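Local coordinates for protein amidohydrolase (Brucella melitensis biovar Abortus, PDB 4F0L) that is a metal-dependent hydrolase of the amidohydrolase family that binds an iron(III) ion and probably acts as a deaminase, at residues H132-C135 against P139-N142; V166-S171 against E180-F185. All blocks are in the same frame, centred on the assembly; numbering follows the deposited sequence.

Contact 1 (H132-C135 against P139-N142); sequences HHDC and PYAN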
ATOM      1  N   HIS B 132      -8.045 -20.573 -22.098  1.00 22.02           N
ATOM      2  CA  HIS B 132      -8.509 -20.716 -23.479  1.00 21.41           C
ATOM      3  C   HIS B 132      -9.697 -21.610 -23.677  1.00 22.64           C
ATOM      4  O   HIS B 132     -10.667 -21.214 -24.305  1.00 23.18           O
ATOM      5  CB  HIS B 132      -7.390 -21.248 -24.368  1.00 20.95           C
ATOM      6  CG  HIS B 132      -6.200 -20.337 -24.475  1.00 20.40           C
ATOM      7  ND1 HIS B 132      -6.305 -19.052 -24.879  1.00 20.09           N
ATOM      8  CD2 HIS B 132      -4.834 -20.580 -24.271  1.00 19.68           C
ATOM      9  CE1 HIS B 132      -5.069 -18.502 -24.919  1.00 19.52           C
ATOM     10  NE2 HIS B 132      -4.175 -19.429 -24.528  1.00 18.80           N
ATOM     11  N   HIS B 133      -9.602 -22.854 -23.207  1.00 22.56           N
ATOM     12  CA  HIS B 133     -10.509 -23.900 -23.644  1.00 23.41           C
ATOM     13  C   HIS B 133     -11.582 -24.196 -22.631  1.00 24.33           C
ATOM     14  O   HIS B 133     -11.609 -23.612 -21.547  1.00 22.91           O
ATOM     15  CB  HIS B 133      -9.683 -25.132 -23.992  1.00 22.90           C
ATOM     16  CG  HIS B 133      -8.590 -24.842 -24.999  1.00 22.26           C
ATOM     17  ND1 HIS B 133      -8.839 -24.257 -26.188  1.00 21.29           N
ATOM     18  CD2 HIS B 133      -7.221 -25.103 -24.965  1.00 21.33           C
ATOM     19  CE1 HIS B 133      -7.676 -24.135 -26.862  1.00 20.72           C
ATOM     20  NE2 HIS B 133      -6.697 -24.655 -26.114  1.00 20.51           N
ATOM     21  N   ASP B 134     -12.471 -25.123 -22.955  1.00 26.21           N
ATOM     22  CA  ASP B 134     -13.584 -25.436 -22.060  1.00 28.66           C
ATOM     23  C   ASP B 134     -13.078 -26.200 -20.818  1.00 28.52           C
ATOM     24  O   ASP B 134     -11.886 -26.473 -20.699  1.00 26.31           O
ATOM     25  CB  ASP B 134     -14.647 -26.168 -22.886  1.00 30.65           C
ATOM     26  CG  ASP B 134     -16.021 -26.233 -22.222  1.00 32.15           C
ATOM     27  OD1 ASP B 134     -16.204 -25.810 -21.058  1.00 33.59           O
ATOM     28  OD2 ASP B 134     -16.921 -26.785 -22.888  1.00 35.09           O
ATOM     29  N   CYS B 135     -13.974 -26.498 -19.878  1.00 30.66           N
ATOM     30  CA  CYS B 135     -13.580 -27.053 -18.570  1.00 32.77           C
ATOM     31  C   CYS B 135     -12.890 -28.429 -18.656  1.00 32.76           C
ATOM     32  O   CYS B 135     -12.053 -28.741 -17.826  1.00 31.13           O
ATOM     33  CB  CYS B 135     -14.792 -27.097 -17.614  1.00 35.78           C
ATOM     34  SG  CYS B 135     -15.473 -25.446 -17.292  1.00 40.34           S
ATOM     35  N   PRO B 139     -11.409 -27.554 -26.954  1.00 32.89           N
ATOM     36  CA  PRO B 139     -11.629 -26.214 -27.504  1.00 31.72           C
ATOM     37  C   PRO B 139     -13.112 -25.878 -27.631  1.00 30.77           C
ATOM     38  O   PRO B 139     -13.941 -26.784 -27.819  1.00 29.50           O
ATOM     39  CB  PRO B 139     -10.987 -26.285 -28.899  1.00 32.68           C
ATOM     40  CG  PRO B 139      -9.996 -27.404 -28.817  1.00 33.11           C
ATOM     41  CD  PRO B 139     -10.561 -28.389 -27.830  1.00 34.12           C
ATOM     42  N   TYR B 140     -13.446 -24.592 -27.530  1.00 28.66           N
ATOM     43  CA  TYR B 140     -14.829 -24.148 -27.776  1.00 29.25           C
ATOM     44  C   TYR B 140     -15.115 -24.196 -29.259  1.00 29.90           C
ATOM     45  O   TYR B 140     -14.200 -24.106 -30.054  1.00 28.79           O
ATOM     46  CB  TYR B 140     -15.032 -22.724 -27.286  1.00 28.34           C
ATOM     47  CG  TYR B 140     -15.013 -22.598 -25.797  1.00 27.57           C
ATOM     48  CD1 TYR B 140     -16.125 -22.974 -25.046  1.00 28.47           C
ATOM     49  CD2 TYR B 140     -13.903 -22.109 -25.134  1.00 26.18           C
ATOM     50  CE1 TYR B 140     -16.123 -22.851 -23.685  1.00 27.04           C
ATOM     51  CE2 TYR B 140     -13.894 -21.996 -23.781  1.00 25.67           C
ATOM     52  CZ  TYR B 140     -15.004 -22.365 -23.070  1.00 26.37           C
ATOM     53  OH  TYR B 140     -14.994 -22.244 -21.717  1.00 25.56           O
ATOM     54  N   ALA B 141     -16.388 -24.326 -29.631  1.00 30.81           N
ATOM     55  CA  ALA B 141     -16.754 -24.387 -31.045  1.00 31.75           C
ATOM     56  C   ALA B 141     -16.173 -23.153 -31.754  1.00 30.59           C
ATOM     57  O   ALA B 141     -15.657 -23.239 -32.862  1.00 29.30           O
ATOM     58  CB  ALA B 141     -18.272 -24.495 -31.227  1.00 32.42           C
ATOM     59  N   ASN B 142     -16.209 -22.011 -31.079  1.00 30.39           N
ATOM     60  CA  ASN B 142     -15.481 -20.825 -31.518  1.00 29.98           C
ATOM     61  C   ASN B 142     -14.126 -20.837 -30.797  1.00 27.70           C
ATOM     62  O   ASN B 142     -14.056 -20.625 -29.575  1.00 26.86           O
ATOM     63  CB  ASN B 142     -16.337 -19.609 -31.162  1.00 31.65           C
ATOM     64  CG  ASN B 142     -15.620 -18.326 -31.320  1.00 33.13           C
ATOM     65  OD1 ASN B 142     -14.785 -18.165 -32.219  1.00 36.14           O
ATOM     66  ND2 ASN B 142     -15.918 -17.375 -30.418  1.00 33.07           N
TER
HETATM   67  O   HOH W   1     -11.159 -22.874 -27.321  1.00 22.10           O
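The phenol ring of Tyr140 lies flat beneath Asp134, whose CB sits over one face, displaced toward the rim, in a CH-pi contact 4.0 Å from the ring centroid. The carboxylate runs on past the rim beside CE1, with Asp134 CG 3.7 Å from Tyr140 CE1 and its plane inclined by only 19° to that of the ring. At the edge, near the ring plane, the carbonyl oxygen of His132 faces Tyr140 CE2 at 3.4 Å, and the carbonyl carbon of His133 comes to the same CE2 obliquely. The imidazole of His133 has the CB of its own neighbour His132 over the centre of one face and a water in plane at its edge. Pro139 comes to this ring obliquely, its CA 3.7 Å from His133 ND1.

Both segments belong to the loop that leaves strand 122-129 of the TIM-type barrel and leads into helix 145-157, a beta-to-alpha connection that here folds back on itself. The edge water holds the turn from inside: it lies 2.9 Å from His133 ND1, accepts from Tyr140 N at 2.9 Å and donates a weak bond to His132 O. Asp134 is directed by its first torsion (chi1 -164°), which sets CG opposite the backbone N; CB stays over the tyrosine while the carboxylate leads out beyond the CE1 rim. Its OD1 also accepts from Cys135 N at 2.6 Å, met from above the carboxylate plane. The other ring nitrogen of His133, NE2, is hydrogen-bonded to Ile186 O and Asn187 OD1, which ties the loop to the segment ahead of helix 189-203; from that helix, Arg191 packs against both His133 and Pro139.

Contact 2 (V166-S171 against E180-F185); sequences VFYAHS and EGQRRF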
ATOM      1  N   VAL B 166      -1.674 -16.452 -24.708  1.00 17.98           N
ATOM      2  CA  VAL B 166      -0.543 -17.189 -24.174  1.00 17.99           C
ATOM      3  C   VAL B 166      -0.358 -18.588 -24.831  1.00 19.40           C
ATOM      4  O   VAL B 166      -1.331 -19.385 -25.027  1.00 19.67           O
ATOM      5  CB  VAL B 166      -0.716 -17.370 -22.658  1.00 17.55           C
ATOM      6  CG1 VAL B 166       0.397 -18.252 -22.057  1.00 17.00           C
ATOM      7  CG2 VAL B 166      -0.731 -16.004 -21.965  1.00 16.43           C
ATOM      8  N   PHE B 167       0.883 -18.854 -25.198  1.00 19.56           N
ATOM      9  CA  PHE B 167       1.260 -20.162 -25.673  1.00 21.21           C
ATOM     10  C   PHE B 167       1.809 -20.935 -24.495  1.00 22.27           C
ATOM     11  O   PHE B 167       2.760 -20.488 -23.847  1.00 22.77           O
ATOM     12  CB  PHE B 167       2.307 -20.120 -26.794  1.00 21.82           C
ATOM     13  CG  PHE B 167       2.682 -21.497 -27.256  1.00 22.57           C
ATOM     14  CD1 PHE B 167       1.861 -22.190 -28.124  1.00 23.15           C
ATOM     15  CD2 PHE B 167       3.766 -22.149 -26.694  1.00 23.33           C
ATOM     16  CE1 PHE B 167       2.153 -23.490 -28.499  1.00 23.88           C
ATOM     17  CE2 PHE B 167       4.068 -23.444 -27.046  1.00 24.17           C
ATOM     18  CZ  PHE B 167       3.256 -24.118 -27.958  1.00 24.87           C
ATOM     19  N   TYR B 168       1.231 -22.107 -24.253  1.00 24.48           N
ATOM     20  CA  TYR B 168       1.556 -22.965 -23.100  1.00 25.81           C
ATOM     21  C   TYR B 168       1.401 -24.425 -23.519  1.00 25.86           C
ATOM     22  O   TYR B 168       0.342 -24.826 -23.982  1.00 25.20           O
ATOM     23  CB  TYR B 168       0.559 -22.663 -21.983  1.00 27.69           C
ATOM     24  CG  TYR B 168       0.899 -23.134 -20.580  1.00 30.20           C
ATOM     25  CD1 TYR B 168       1.150 -24.467 -20.286  1.00 33.33           C
ATOM     26  CD2 TYR B 168       0.906 -22.234 -19.534  1.00 32.84           C
ATOM     27  CE1 TYR B 168       1.442 -24.879 -18.989  1.00 34.60           C
ATOM     28  CE2 TYR B 168       1.194 -22.639 -18.255  1.00 35.04           C
ATOM     29  CZ  TYR B 168       1.464 -23.951 -18.003  1.00 34.89           C
ATOM     30  OH  TYR B 168       1.727 -24.299 -16.708  1.00 43.81           O
ATOM     31  N   ALA B 169       2.450 -25.221 -23.361  1.00 25.86           N
ATOM     32  CA  ALA B 169       2.403 -26.625 -23.798  1.00 26.67           C
ATOM     33  C   ALA B 169       3.040 -27.647 -22.838  1.00 26.37           C
ATOM     34  O   ALA B 169       2.879 -28.831 -23.050  1.00 26.66           O
ATOM     35  CB  ALA B 169       3.051 -26.747 -25.170  1.00 25.93           C
ATOM     36  N   HIS B 170       3.762 -27.196 -21.813  1.00 26.53           N
ATOM     37  CA  HIS B 170       4.572 -28.083 -20.970  1.00 27.78           C
ATOM     38  C   HIS B 170       4.600 -27.672 -19.527  1.00 29.28           C
ATOM     39  O   HIS B 170       4.376 -26.496 -19.182  1.00 27.50           O
ATOM     40  CB  HIS B 170       5.985 -28.126 -21.527  1.00 28.00           C
ATOM     41  CG  HIS B 170       6.019 -28.521 -22.964  1.00 27.51           C
ATOM     42  ND1 HIS B 170       5.833 -29.784 -23.364  1.00 27.59           N
ATOM     43  CD2 HIS B 170       6.123 -27.758 -24.112  1.00 26.82           C
ATOM     44  CE1 HIS B 170       5.863 -29.841 -24.681  1.00 27.24           C
ATOM     45  NE2 HIS B 170       6.025 -28.594 -25.147  1.00 27.10           N
ATOM     46  N   SER B 171       4.842 -28.653 -18.670  1.00 30.97           N
ATOM     47  CA  SER B 171       4.836 -28.444 -17.241  1.00 34.66           C
ATOM     48  C   SER B 171       6.249 -28.329 -16.653  1.00 35.82           C
ATOM     49  O   SER B 171       6.387 -28.258 -15.455  1.00 37.32           O
ATOM     50  CB  SER B 171       4.103 -29.596 -16.555  1.00 36.94           C
ATOM     51  OG  SER B 171       4.844 -30.801 -16.730  1.00 41.95           O
ATOM     52  N   GLU B 180      -2.758 -32.510 -16.336  1.00 38.66           N
ATOM     53  CA  GLU B 180      -4.192 -32.382 -16.523  1.00 37.55           C
ATOM     54  C   GLU B 180      -4.769 -31.089 -15.923  1.00 34.73           C
ATOM     55  O   GLU B 180      -5.713 -30.542 -16.459  1.00 32.97           O
ATOM     56  CB  GLU B 180      -4.867 -33.635 -15.958  1.00 41.12           C
ATOM     57  CG  GLU B 180      -6.381 -33.736 -16.170  1.00 43.28           C
ATOM     58  CD  GLU B 180      -6.798 -33.937 -17.631  1.00 44.61           C
ATOM     59  OE1 GLU B 180      -5.944 -33.963 -18.556  1.00 45.88           O
ATOM     60  OE2 GLU B 180      -8.017 -34.063 -17.846  1.00 44.81           O
ATOM     61  N   GLY B 181      -4.181 -30.582 -14.841  1.00 33.88           N
ATOM     62  CA  GLY B 181      -4.578 -29.284 -14.263  1.00 32.68           C
ATOM     63  C   GLY B 181      -4.432 -28.112 -15.228  1.00 32.02           C
ATOM     64  O   GLY B 181      -5.128 -27.101 -15.105  1.00 30.34           O
ATOM     65  N   GLN B 182      -3.508 -28.241 -16.178  1.00 32.28           N
ATOM     66  CA  GLN B 182      -3.242 -27.192 -17.188  1.00 32.19           C
ATOM     67  C   GLN B 182      -4.062 -27.296 -18.463  1.00 30.81           C
ATOM     68  O   GLN B 182      -3.862 -26.518 -19.409  1.00 30.82           O
ATOM     69  CB  GLN B 182      -1.756 -27.188 -17.547  1.00 34.61           C
ATOM     70  CG  GLN B 182      -0.980 -26.370 -16.558  1.00 37.91           C
ATOM     71  CD  GLN B 182      -0.290 -27.212 -15.541  1.00 43.09           C
ATOM     72  OE1 GLN B 182       0.800 -27.746 -15.817  1.00 51.23           O
ATOM     73  NE2 GLN B 182      -0.907 -27.349 -14.349  1.00 44.33           N
ATOM     74  N   ARG B 183      -4.980 -28.246 -18.490  1.00 29.13           N
ATOM     75  CA  ARG B 183      -5.699 -28.585 -19.711  1.00 28.57           C
ATOM     76  C   ARG B 183      -6.412 -27.434 -20.429  1.00 26.21           C
ATOM     77  O   ARG B 183      -6.553 -27.481 -21.646  1.00 26.19           O
ATOM     78  CB  ARG B 183      -6.721 -29.681 -19.433  1.00 29.64           C
ATOM     79  CG  ARG B 183      -7.845 -29.263 -18.510  1.00 29.62           C
ATOM     80  CD  ARG B 183      -8.720 -30.462 -18.185  1.00 32.40           C
ATOM     81  NE  ARG B 183      -9.691 -30.220 -17.123  1.00 32.56           N
ATOM     82  CZ  ARG B 183      -9.447 -30.352 -15.827  1.00 34.11           C
ATOM     83  NH1 ARG B 183      -8.249 -30.710 -15.359  1.00 33.59           N
ATOM     84  NH2 ARG B 183     -10.431 -30.135 -14.974  1.00 35.73           N
ATOM     85  N   ARG B 184      -6.880 -26.417 -19.719  1.00 24.22           N
ATOM     86  CA  ARG B 184      -7.565 -25.310 -20.418  1.00 23.40           C
ATOM     87  C   ARG B 184      -6.595 -24.305 -21.049  1.00 22.66           C
ATOM     88  O   ARG B 184      -7.036 -23.383 -21.730  1.00 21.16           O
ATOM     89  CB  ARG B 184      -8.497 -24.552 -19.476  1.00 23.39           C
ATOM     90  CG  ARG B 184      -9.454 -25.438 -18.704  1.00 24.66           C
ATOM     91  CD  ARG B 184     -10.463 -24.605 -17.963  1.00 24.84           C
ATOM     92  NE  ARG B 184     -11.445 -23.967 -18.850  1.00 24.74           N
ATOM     93  CZ  ARG B 184     -12.408 -23.138 -18.446  1.00 24.78           C
ATOM     94  NH1 ARG B 184     -12.541 -22.819 -17.167  1.00 25.58           N
ATOM     95  NH2 ARG B 184     -13.286 -22.650 -19.309  1.00 25.30           N
ATOM     96  N   PHE B 185      -5.287 -24.463 -20.781  1.00 22.53           N
ATOM     97  CA  PHE B 185      -4.264 -23.481 -21.186  1.00 21.57           C
ATOM     98  C   PHE B 185      -3.516 -23.931 -22.422  1.00 21.80           C
ATOM     99  O   PHE B 185      -2.835 -23.131 -23.056  1.00 21.30           O
ATOM    100  CB  PHE B 185      -3.209 -23.276 -20.089  1.00 21.54           C
ATOM    101  CG  PHE B 185      -3.760 -23.037 -18.696  1.00 21.51           C
ATOM    102  CD1 PHE B 185      -5.001 -22.476 -18.493  1.00 21.29           C
ATOM    103  CD2 PHE B 185      -2.995 -23.392 -17.583  1.00 22.89           C
ATOM    104  CE1 PHE B 185      -5.493 -22.269 -17.224  1.00 21.50           C
ATOM    105  CE2 PHE B 185      -3.476 -23.199 -16.297  1.00 23.40           C
ATOM    106  CZ  PHE B 185      -4.731 -22.642 -16.124  1.00 22.70           C
TER
HETATM  107  O   HOH W   2      -1.699 -22.066 -25.244  1.00 13.37           O
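Tyr168 and Phe185 meet where strand 160-167 of the amidohydrolase TIM-type barrel runs out into its loop, and the chain ahead of helix 189-203 folds back over it. With CG of Tyr168 trans to the backbone N (chi1 -164°), the phenol extends alongside the Phe185 side chain, and both point the same way. In Phe185, CG stands anti to the carbonyl carbon (chi1 -48°), which leaves CB over a face of the tyrosine, 4.1 Å from Tyr168 CG, and the ring edge turned toward that ring. The edge-to-face pair has centroids 5.8 Å apart and planes inclined at 57°. Outside the segments Tyr168 also meets the ring of His216, and Phe185 that of Tyr130, edge-to-face, with Tyr95 and Ala98 of helix 88-100 against it.

Further out along the phenol, Gln182 supplies an aliphatic contact, its CG 3.4 Å from Tyr168 OH. The bend at chi2 (100°) turns the amide back past the hydroxyl, and OE1 goes on toward Ser171 CB; the serine hydroxyl is engaged instead by Ala177 O. The 3-10 segment that presents Gln182 places Phe185 as well, through the bond from Phe185 N to Gln182 O.

Where the backbones draw close, a water links them. It accepts from Tyr168 N and donates to two carbonyls, so these polar groups are satisfied without direct bonding between the segments. Val166 O also accepts from His132 NE2. The water oxygen is 2.7 Å from Val166 O and 2.7 Å from Phe185 O.

How the contacts relate
Contact 1 closes before contact 2 opens along the chain, and their centres lie about 13 Å apart on the same side of the chain's centre. They follow successive parallel strands of the barrel sheet: 132-142 belongs to the loop after strand 122-129, while 166-171 continues strand 160-167, its direct neighbour in that sheet. Segment 180-185 binds the two loops together, Arg184 NE reaching His133 O at 2.7 Å and Arg183 NE reaching Cys135 O at 2.9 Å. Both loops follow the C-terminal ends of barrel strands, the side where a TIM barrel carries its metal site; the Val166 side chain, on its strand, is about 8 Å from the iron(III) ion, that of His132 about 13 Å.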